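Long-range contacts in LbpB B-lobe (Moraxella bovis, PDB 3UAQ), which probably binds host lactoferrin at the bacterial cell surface, as a lipoprotein of the transferrin-binding protein B family: residues Gly124-Pro132 with Ser210-Phe221; Tyr267-Ala275 with Ala283-Thr291. All blocks are in the same frame, centred on the assembly; numbering follows the deposited sequence.

Interaction 1: residues Gly124-Pro132 with Ser210-Phe221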
loop_
_atom_site.group_PDB
_atom_site.type_symbol
_atom_site.label_atom_id
_atom_site.label_comp_id
_atom_site.label_asym_id
_atom_site.label_seq_id
_atom_site.Cartn_x
_atom_site.Cartn_y
_atom_site.Cartn_z
ATOM N N GLY A 124 -9.846 -2.707 6.815
ATOM C CA GLY A 124 -8.680 -2.435 7.632
ATOM C C GLY A 124 -8.787 -1.147 8.411
ATOM O O GLY A 124 -9.853 -0.804 8.923
ATOM N N TRP A 125 -7.671 -0.432 8.497
ATOM C CA TRP A 125 -7.624 0.801 9.258
ATOM C C TRP A 125 -6.810 1.867 8.549
ATOM O O TRP A 125 -6.211 1.619 7.502
ATOM C CB TRP A 125 -7.034 0.535 10.643
ATOM C CG TRP A 125 -5.841 -0.378 10.623
ATOM C CD1 TRP A 125 -5.826 -1.712 10.918
ATOM C CD2 TRP A 125 -4.494 -0.025 10.295
ATOM N NE1 TRP A 125 -4.551 -2.212 10.799
ATOM C CE2 TRP A 125 -3.713 -1.196 10.416
ATOM C CE3 TRP A 125 -3.869 1.167 9.917
ATOM C CZ2 TRP A 125 -2.340 -1.210 10.169
ATOM C CZ3 TRP A 125 -2.507 1.152 9.674
ATOM C CH2 TRP A 125 -1.758 -0.029 9.799
ATOM N N ILE A 126 -6.797 3.057 9.139
ATOM C CA ILE A 126 -5.972 4.152 8.655
ATOM C C ILE A 126 -5.932 5.207 9.740
ATOM O O ILE A 126 -6.980 5.609 10.240
ATOM C CB ILE A 126 -6.555 4.747 7.365
ATOM C CG1 ILE A 126 -5.857 6.060 7.000
ATOM C CG2 ILE A 126 -8.054 4.954 7.517
ATOM C CD1 ILE A 126 -6.197 6.539 5.604
ATOM N N PHE A 127 -4.733 5.648 10.115
ATOM C CA PHE A 127 -4.583 6.560 11.254
ATOM C C PHE A 127 -3.344 7.461 11.197
ATOM O O PHE A 127 -2.371 7.171 10.489
ATOM C CB PHE A 127 -4.537 5.765 12.560
ATOM C CG PHE A 127 -3.242 5.040 12.778
ATOM C CD1 PHE A 127 -2.235 5.605 13.546
ATOM C CD2 PHE A 127 -3.021 3.797 12.203
ATOM C CE1 PHE A 127 -1.028 4.935 13.743
ATOM C CE2 PHE A 127 -1.818 3.121 12.397
ATOM C CZ PHE A 127 -0.820 3.690 13.168
ATOM N N THR A 128 -3.400 8.561 11.946
ATOM C CA THR A 128 -2.219 9.363 12.249
ATOM C C THR A 128 -2.134 9.438 13.759
ATOM O O THR A 128 -3.158 9.328 14.450
ATOM C CB THR A 128 -2.327 10.802 11.732
ATOM O OG1 THR A 128 -3.320 10.881 10.701
ATOM C CG2 THR A 128 -0.981 11.260 11.186
ATOM N N GLY A 129 -0.930 9.656 14.276
ATOM C CA GLY A 129 -0.655 9.371 15.670
ATOM C C GLY A 129 -0.071 7.972 15.613
ATOM O O GLY A 129 0.824 7.701 14.797
ATOM N N LEU A 130 -0.514 7.081 16.490
ATOM C CA LEU A 130 -1.287 7.405 17.672
ATOM C C LEU A 130 -0.373 6.968 18.804
ATOM O O LEU A 130 -0.490 5.844 19.316
ATOM C CB LEU A 130 -2.584 6.596 17.710
ATOM C CG LEU A 130 -3.752 7.135 16.884
ATOM C CD1 LEU A 130 -4.626 6.013 16.321
ATOM C CD2 LEU A 130 -4.570 8.085 17.741
ATOM N N ARG A 131 0.577 7.836 19.147
ATOM C CA ARG A 131 1.590 7.522 20.151
ATOM C C ARG A 131 1.174 8.078 21.503
ATOM O O ARG A 131 1.313 9.277 21.752
ATOM C CB ARG A 131 2.945 8.097 19.744
ATOM C CG ARG A 131 3.689 7.279 18.696
ATOM C CD ARG A 131 4.969 7.976 18.259
ATOM N NE ARG A 131 4.684 9.271 17.648
ATOM C CZ ARG A 131 4.197 9.421 16.419
ATOM N NH1 ARG A 131 3.941 8.356 15.671
ATOM N NH2 ARG A 131 3.964 10.634 15.937
ATOM N N PRO A 132 0.651 7.200 22.377
ATOM C CA PRO A 132 0.017 7.548 23.655
ATOM C C PRO A 132 0.919 8.375 24.576
ATOM O O PRO A 132 0.410 9.117 25.425
ATOM C CB PRO A 132 -0.293 6.177 24.270
ATOM C CG PRO A 132 -0.425 5.261 23.091
ATOM C CD PRO A 132 0.630 5.746 22.139
ATOM N N SER A 210 1.639 -0.115 24.636
ATOM C CA SER A 210 1.205 0.729 25.746
ATOM C C SER A 210 0.181 1.775 25.329
ATOM O O SER A 210 0.285 2.378 24.261
ATOM C CB SER A 210 2.394 1.406 26.426
ATOM O OG SER A 210 2.787 0.691 27.586
ATOM N N GLY A 211 -0.813 1.979 26.186
ATOM C CA GLY A 211 -1.814 3.004 25.960
ATOM C C GLY A 211 -2.993 2.503 25.151
ATOM O O GLY A 211 -4.060 3.129 25.141
ATOM N N PHE A 212 -2.807 1.380 24.462
ATOM C CA PHE A 212 -3.880 0.796 23.660
ATOM C C PHE A 212 -4.814 -0.107 24.469
ATOM O O PHE A 212 -4.464 -1.244 24.802
ATOM C CB PHE A 212 -3.301 0.044 22.466
ATOM C CG PHE A 212 -2.927 0.937 21.330
ATOM C CD1 PHE A 212 -3.822 1.171 20.302
ATOM C CD2 PHE A 212 -1.695 1.566 21.298
ATOM C CE1 PHE A 212 -3.492 2.006 19.251
ATOM C CE2 PHE A 212 -1.358 2.403 20.250
ATOM C CZ PHE A 212 -2.259 2.625 19.226
ATOM N N GLY A 213 -6.004 0.412 24.765
ATOM C CA GLY A 213 -7.004 -0.300 25.536
ATOM C C GLY A 213 -7.533 0.577 26.655
ATOM O O GLY A 213 -8.678 0.419 27.097
ATOM N N ASP A 214 -6.695 1.505 27.110
ATOM C CA ASP A 214 -7.029 2.376 28.238
ATOM C C ASP A 214 -7.030 3.872 27.873
ATOM O O ASP A 214 -7.723 4.679 28.502
ATOM C CB ASP A 214 -6.060 2.126 29.396
ATOM C CG ASP A 214 -4.625 1.964 28.929
ATOM O OD1 ASP A 214 -4.368 2.125 27.715
ATOM O OD2 ASP A 214 -3.748 1.675 29.772
ATOM N N GLU A 215 -6.248 4.242 26.866
ATOM C CA GLU A 215 -6.218 5.623 26.397
ATOM C C GLU A 215 -6.757 5.737 24.964
ATOM O O GLU A 215 -7.427 6.712 24.617
ATOM C CB GLU A 215 -4.802 6.192 26.492
ATOM C CG GLU A 215 -4.225 6.133 27.894
ATOM C CD GLU A 215 -2.776 6.577 27.949
ATOM O OE1 GLU A 215 -2.162 6.752 26.876
ATOM O OE2 GLU A 215 -2.246 6.746 29.068
ATOM N N VAL A 216 -6.443 4.745 24.134
ATOM C CA VAL A 216 -7.066 4.615 22.822
ATOM C C VAL A 216 -7.686 3.229 22.735
ATOM O O VAL A 216 -7.234 2.309 23.416
ATOM C CB VAL A 216 -6.047 4.778 21.685
ATOM C CG1 VAL A 216 -6.760 5.058 20.373
ATOM C CG2 VAL A 216 -5.076 5.903 21.999
ATOM N N GLY A 217 -8.721 3.074 21.916
ATOM C CA GLY A 217 -9.273 1.755 21.669
ATOM C C GLY A 217 -8.205 0.829 21.108
ATOM O O GLY A 217 -7.520 1.174 20.137
ATOM N N ALA A 218 -8.059 -0.351 21.705
ATOM C CA ALA A 218 -7.040 -1.299 21.255
ATOM C C ALA A 218 -7.318 -1.790 19.832
ATOM O O ALA A 218 -8.474 -1.875 19.409
ATOM C CB ALA A 218 -6.942 -2.476 22.219
ATOM N N THR A 219 -6.257 -2.123 19.100
ATOM C CA THR A 219 -6.370 -2.416 17.673
ATOM C C THR A 219 -5.569 -3.629 17.228
ATOM O O THR A 219 -4.684 -4.105 17.946
ATOM C CB THR A 219 -5.866 -1.247 16.846
ATOM O OG1 THR A 219 -4.523 -0.942 17.241
ATOM C CG2 THR A 219 -6.746 -0.020 17.054
ATOM N N SER A 220 -5.873 -4.111 16.026
ATOM C CA SER A 220 -5.126 -5.213 15.443
ATOM C C SER A 220 -3.652 -4.834 15.363
ATOM O O SER A 220 -2.786 -5.544 15.879
ATOM C CB SER A 220 -5.665 -5.558 14.052
ATOM O OG SER A 220 -6.719 -4.695 13.660
ATOM N N PHE A 221 -3.370 -3.695 14.735
ATOM C CA PHE A 221 -1.992 -3.273 14.495
ATOM C C PHE A 221 -1.204 -3.017 15.785
ATOM O O PHE A 221 0.022 -2.872 15.747
ATOM C CB PHE A 221 -1.953 -2.028 13.600
ATOM C CG PHE A 221 -2.544 -0.795 14.239
ATOM C CD1 PHE A 221 -3.812 -0.349 13.887
ATOM C CD2 PHE A 221 -1.830 -0.080 15.192
ATOM C CE1 PHE A 221 -4.351 0.783 14.472
ATOM C CE2 PHE A 221 -2.368 1.056 15.782
ATOM C CZ PHE A 221 -3.628 1.486 15.420
#

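Interaction 2: residues Tyr267-Ala275 with Ala283-Thr291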
loop_
_atom_site.group_PDB
_atom_site.type_symbol
_atom_site.label_atom_id
_atom_site.label_comp_id
_atom_site.label_asym_id
_atom_site.label_seq_id
_atom_site.Cartn_x
_atom_site.Cartn_y
_atom_site.Cartn_z
ATOM N N TYR A 267 -1.478 -19.831 16.555
ATOM C CA TYR A 267 -2.727 -19.117 16.313
ATOM C C TYR A 267 -3.797 -19.440 17.350
ATOM O O TYR A 267 -4.021 -20.607 17.687
ATOM C CB TYR A 267 -3.240 -19.397 14.899
ATOM C CG TYR A 267 -2.571 -18.549 13.837
ATOM C CD1 TYR A 267 -1.347 -18.915 13.292
ATOM C CD2 TYR A 267 -3.160 -17.377 13.387
ATOM C CE1 TYR A 267 -0.737 -18.143 12.322
ATOM C CE2 TYR A 267 -2.558 -16.600 12.419
ATOM C CZ TYR A 267 -1.346 -16.986 11.887
ATOM O OH TYR A 267 -0.739 -16.210 10.919
ATOM N N VAL A 268 -4.440 -18.395 17.866
ATOM C CA VAL A 268 -5.524 -18.572 18.826
ATOM C C VAL A 268 -6.848 -18.090 18.239
ATOM O O VAL A 268 -6.952 -16.949 17.785
ATOM C CB VAL A 268 -5.239 -17.831 20.135
ATOM C CG1 VAL A 268 -4.546 -16.514 19.848
ATOM C CG2 VAL A 268 -6.528 -17.610 20.902
ATOM N N ASP A 269 -7.851 -18.964 18.241
ATOM C CA ASP A 269 -9.161 -18.607 17.701
ATOM C C ASP A 269 -9.880 -17.621 18.625
ATOM O O ASP A 269 -10.037 -17.872 19.824
ATOM C CB ASP A 269 -10.016 -19.855 17.454
ATOM C CG ASP A 269 -9.433 -20.759 16.383
ATOM O OD1 ASP A 269 -8.548 -20.293 15.633
ATOM O OD2 ASP A 269 -9.857 -21.933 16.287
ATOM N N ARG A 270 -10.298 -16.494 18.058
ATOM C CA ARG A 270 -11.007 -15.466 18.810
ATOM C C ARG A 270 -12.504 -15.554 18.568
ATOM O O ARG A 270 -13.301 -15.477 19.503
ATOM C CB ARG A 270 -10.516 -14.078 18.404
ATOM C CG ARG A 270 -9.029 -13.843 18.628
ATOM C CD ARG A 270 -8.704 -13.653 20.103
ATOM N NE ARG A 270 -7.417 -12.983 20.291
ATOM C CZ ARG A 270 -6.678 -13.077 21.394
ATOM N NH1 ARG A 270 -7.095 -13.817 22.413
ATOM N NH2 ARG A 270 -5.519 -12.435 21.475
ATOM N N TYR A 271 -12.880 -15.719 17.304
ATOM C CA TYR A 271 -14.284 -15.698 16.904
ATOM C C TYR A 271 -14.612 -16.751 15.852
ATOM O O TYR A 271 -13.905 -16.890 14.848
ATOM C CB TYR A 271 -14.660 -14.320 16.338
ATOM C CG TYR A 271 -14.660 -13.199 17.357
ATOM C CD1 TYR A 271 -13.560 -12.363 17.501
ATOM C CD2 TYR A 271 -15.763 -12.975 18.171
ATOM C CE1 TYR A 271 -13.557 -11.331 18.430
ATOM C CE2 TYR A 271 -15.766 -11.950 19.102
ATOM C CZ TYR A 271 -14.662 -11.130 19.230
ATOM O OH TYR A 271 -14.673 -10.111 20.161
ATOM N N ASP A 272 -15.684 -17.495 16.094
ATOM C CA ASP A 272 -16.319 -18.272 15.041
ATOM C C ASP A 272 -17.370 -17.398 14.383
ATOM O O ASP A 272 -17.813 -16.407 14.963
ATOM C CB ASP A 272 -16.969 -19.535 15.604
ATOM C CG ASP A 272 -16.050 -20.742 15.541
ATOM O OD1 ASP A 272 -15.197 -20.791 14.630
ATOM O OD2 ASP A 272 -16.183 -21.639 16.404
ATOM N N ILE A 273 -17.767 -17.760 13.170
ATOM C CA ILE A 273 -18.773 -16.987 12.456
ATOM C C ILE A 273 -19.951 -17.865 12.042
ATOM O O ILE A 273 -19.782 -19.043 11.700
ATOM C CB ILE A 273 -18.169 -16.278 11.237
ATOM C CG1 ILE A 273 -16.905 -15.528 11.655
ATOM C CG2 ILE A 273 -19.183 -15.334 10.608
ATOM C CD1 ILE A 273 -16.479 -14.455 10.685
ATOM N N ASP A 274 -21.148 -17.287 12.090
ATOM C CA ASP A 274 -22.367 -18.036 11.831
ATOM C C ASP A 274 -23.403 -17.130 11.177
ATOM O O ASP A 274 -24.179 -16.462 11.857
ATOM C CB ASP A 274 -22.914 -18.619 13.135
ATOM C CG ASP A 274 -24.125 -19.492 12.915
ATOM O OD1 ASP A 274 -24.209 -20.128 11.840
ATOM O OD2 ASP A 274 -24.990 -19.542 13.815
ATOM N N ALA A 275 -23.409 -17.105 9.850
ATOM C CA ALA A 275 -24.282 -16.191 9.122
ATOM C C ALA A 275 -25.164 -16.893 8.088
ATOM O O ALA A 275 -24.786 -17.919 7.509
ATOM C CB ALA A 275 -23.468 -15.084 8.470
ATOM N N ALA A 283 -25.785 -12.229 6.804
ATOM C CA ALA A 283 -25.907 -11.625 8.126
ATOM C C ALA A 283 -26.114 -12.682 9.195
ATOM O O ALA A 283 -26.779 -13.692 8.967
ATOM C CB ALA A 283 -27.040 -10.615 8.152
ATOM N N GLY A 284 -25.546 -12.438 10.369
ATOM C CA GLY A 284 -25.686 -13.363 11.473
ATOM C C GLY A 284 -24.888 -12.965 12.694
ATOM O O GLY A 284 -24.926 -11.812 13.141
ATOM N N SER A 285 -24.153 -13.931 13.230
ATOM C CA SER A 285 -23.506 -13.756 14.516
ATOM C C SER A 285 -22.013 -14.043 14.491
ATOM O O SER A 285 -21.538 -14.887 13.713
ATOM C CB SER A 285 -24.182 -14.646 15.559
ATOM O OG SER A 285 -25.579 -14.424 15.569
ATOM N N ALA A 286 -21.286 -13.321 15.345
ATOM C CA ALA A 286 -19.901 -13.632 15.664
ATOM C C ALA A 286 -19.901 -14.217 17.071
ATOM O O ALA A 286 -20.500 -13.649 17.987
ATOM C CB ALA A 286 -19.035 -12.377 15.600
ATOM N N ILE A 287 -19.246 -15.359 17.240
ATOM C CA ILE A 287 -19.270 -16.068 18.513
ATOM C C ILE A 287 -17.883 -16.097 19.155
ATOM O O ILE A 287 -16.907 -16.538 18.538
ATOM C CB ILE A 287 -19.799 -17.511 18.341
ATOM C CG1 ILE A 287 -21.275 -17.494 17.927
ATOM C CG2 ILE A 287 -19.610 -18.317 19.616
ATOM C CD1 ILE A 287 -21.513 -17.893 16.476
ATOM N N ALA A 288 -17.799 -15.619 20.394
ATOM C CA ALA A 288 -16.528 -15.588 21.113
ATOM C C ALA A 288 -16.144 -16.987 21.598
ATOM O O ALA A 288 -16.977 -17.717 22.150
ATOM C CB ALA A 288 -16.599 -14.607 22.282
ATOM N N LYS A 289 -14.882 -17.350 21.390
ATOM C CA LYS A 289 -14.399 -18.689 21.708
ATOM C C LYS A 289 -13.973 -18.828 23.169
ATOM O O LYS A 289 -13.797 -19.939 23.665
ATOM C CB LYS A 289 -13.220 -19.050 20.796
ATOM C CG LYS A 289 -13.527 -18.954 19.311
ATOM C CD LYS A 289 -14.501 -20.033 18.864
ATOM C CE LYS A 289 -13.831 -21.399 18.827
ATOM N NZ LYS A 289 -14.762 -22.521 18.519
ATOM N N ASN A 290 -13.801 -17.705 23.858
ATOM C CA ASN A 290 -13.283 -17.743 25.220
ATOM C C ASN A 290 -14.330 -17.371 26.269
ATOM O O ASN A 290 -14.599 -18.149 27.189
ATOM C CB ASN A 290 -12.059 -16.842 25.348
ATOM C CG ASN A 290 -11.074 -17.337 26.389
ATOM O OD1 ASN A 290 -11.457 -17.743 27.495
ATOM N ND2 ASN A 290 -9.789 -17.308 26.037
ATOM N N THR A 291 -14.913 -16.182 26.128
ATOM C CA THR A 291 -15.944 -15.693 27.052
ATOM C C THR A 291 -15.433 -15.506 28.480
ATOM O O THR A 291 -16.205 -15.184 29.386
ATOM C CB THR A 291 -17.197 -16.601 27.086
ATOM O OG1 THR A 291 -16.857 -17.874 27.650
ATOM C CG2 THR A 291 -17.761 -16.800 25.681
#

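Interaction 1: residues Gly124-Pro132 with Ser210-Phe221
Phe221 packs against Trp125 and Phe127, and the three rings form an aromatic cluster where the handle domain meets a long loop of the beta-barrel domain. Trp125 and Phe127 lie two apart on strand 121-128, which pairs with strands 112-113 and 146-159, and both direct their side chains to the loop; Ile126 between them turns to helix 95-105 on the reverse side of the sheet. The loop, 210-221, has no regular secondary structure and belongs to the connection between barrel strands 170-184 and 236-243.

Phe221 can be followed outward. Its CB rests against the benzo part of the indole, 3.5 Å from Trp125 CZ2. A chi1 of 66° places CG between the backbone N and the carbonyl carbon and brings Phe221 CD1 over one face of Trp125, 3.6 Å from Trp125 CE2. The edge of Phe221 points at the face of Trp125 (T-shaped, planes at 60°). Further out the contact changes character: Phe221 CE1 lies 4.0 Å from Phe127 CD2, Phe221 CZ lies 3.9 Å from Phe127 CE2, and Phe221 CE2 meets Phe127 CE2 and CZ. These planes differ by only 9°, which with the lateral shift makes an offset stack. Thr219 OG1 sits over the other face of Phe221, so the ring is sandwiched between it and Phe127.

No hydrogen bond crosses between the segments, and the union is carried by ring and apolar contacts. Ser220 OG, near Trp125 CD1, is instead held by Asp178 and the backbone N of Phe179 on strand 170-184, tying the loop back to the barrel. Pro231 touches both Trp125 and Phe127. At the other end of the contact, Leu130 CB approaches Phe212 CZ at 4.3 Å, and Pro132 packs beside Gly211, its CB 3.9 Å from Gly211 CA.

Interaction 2: residues Tyr267-Ala275 with Ala283-Thr291
Asp272 and Ile287 exchange two backbone hydrogen bonds, Asp272 N to Ile287 O and Ile287 N to Asp272 O, both 2.9 Å. Asp274 and Ser285 repeat the pattern: Asp274 N to Ser285 O and Ser285 N to Asp274 O are again 2.9 Å each. A further bond, Lys289 N to Arg270 O at 3.1 Å, closes the series just past the second strand, its donor lying 41° out of the carbonyl plane. Ala288 N turns the other way, to Asn304 OD1.

The carboxylate of Asp272 is shared. Asp272 OD2 takes the salt bridge from Lys289 NZ at 2.7 Å; the lysine chain, bent at chi2 and chi3, brings NZ to OD2 from above the carboxylate plane, while OD1 accepts from Thr252 OG1. Asp274 OD1 pairs with Lys248, and Ser285 OG is bonded to Asn307 N. These polar groups share a face with Ile287; Tyr271, Ile273, Ala286 and Ala288 fill the other, buried one. On the other side of strand 266-278, Arg270 and Tyr271 both bond to Leu253 of strand 248-257, a classic beta bulge. The whole is an antiparallel hairpin, consistent with the up-and-down barrel of this family.

Both segments of interaction 1 precede those of interaction 2 in the chain. Their centres are 23 Å apart, with the chain's centre between them, and their nearest atoms stay about 9 Å apart without touching. Interaction 1 joins the handle sheet, through strand 121-128, to the connection that follows barrel strand 170-184. Interaction 2 lies wholly within the barrel sheet, pairing neighbouring strands 266-278 and 281-288; strands 236-243 and 248-257 lead from the connection to that hairpin. One contact therefore ties two domains together by side chains, whereas the other builds one domain's wall by backbone bonding.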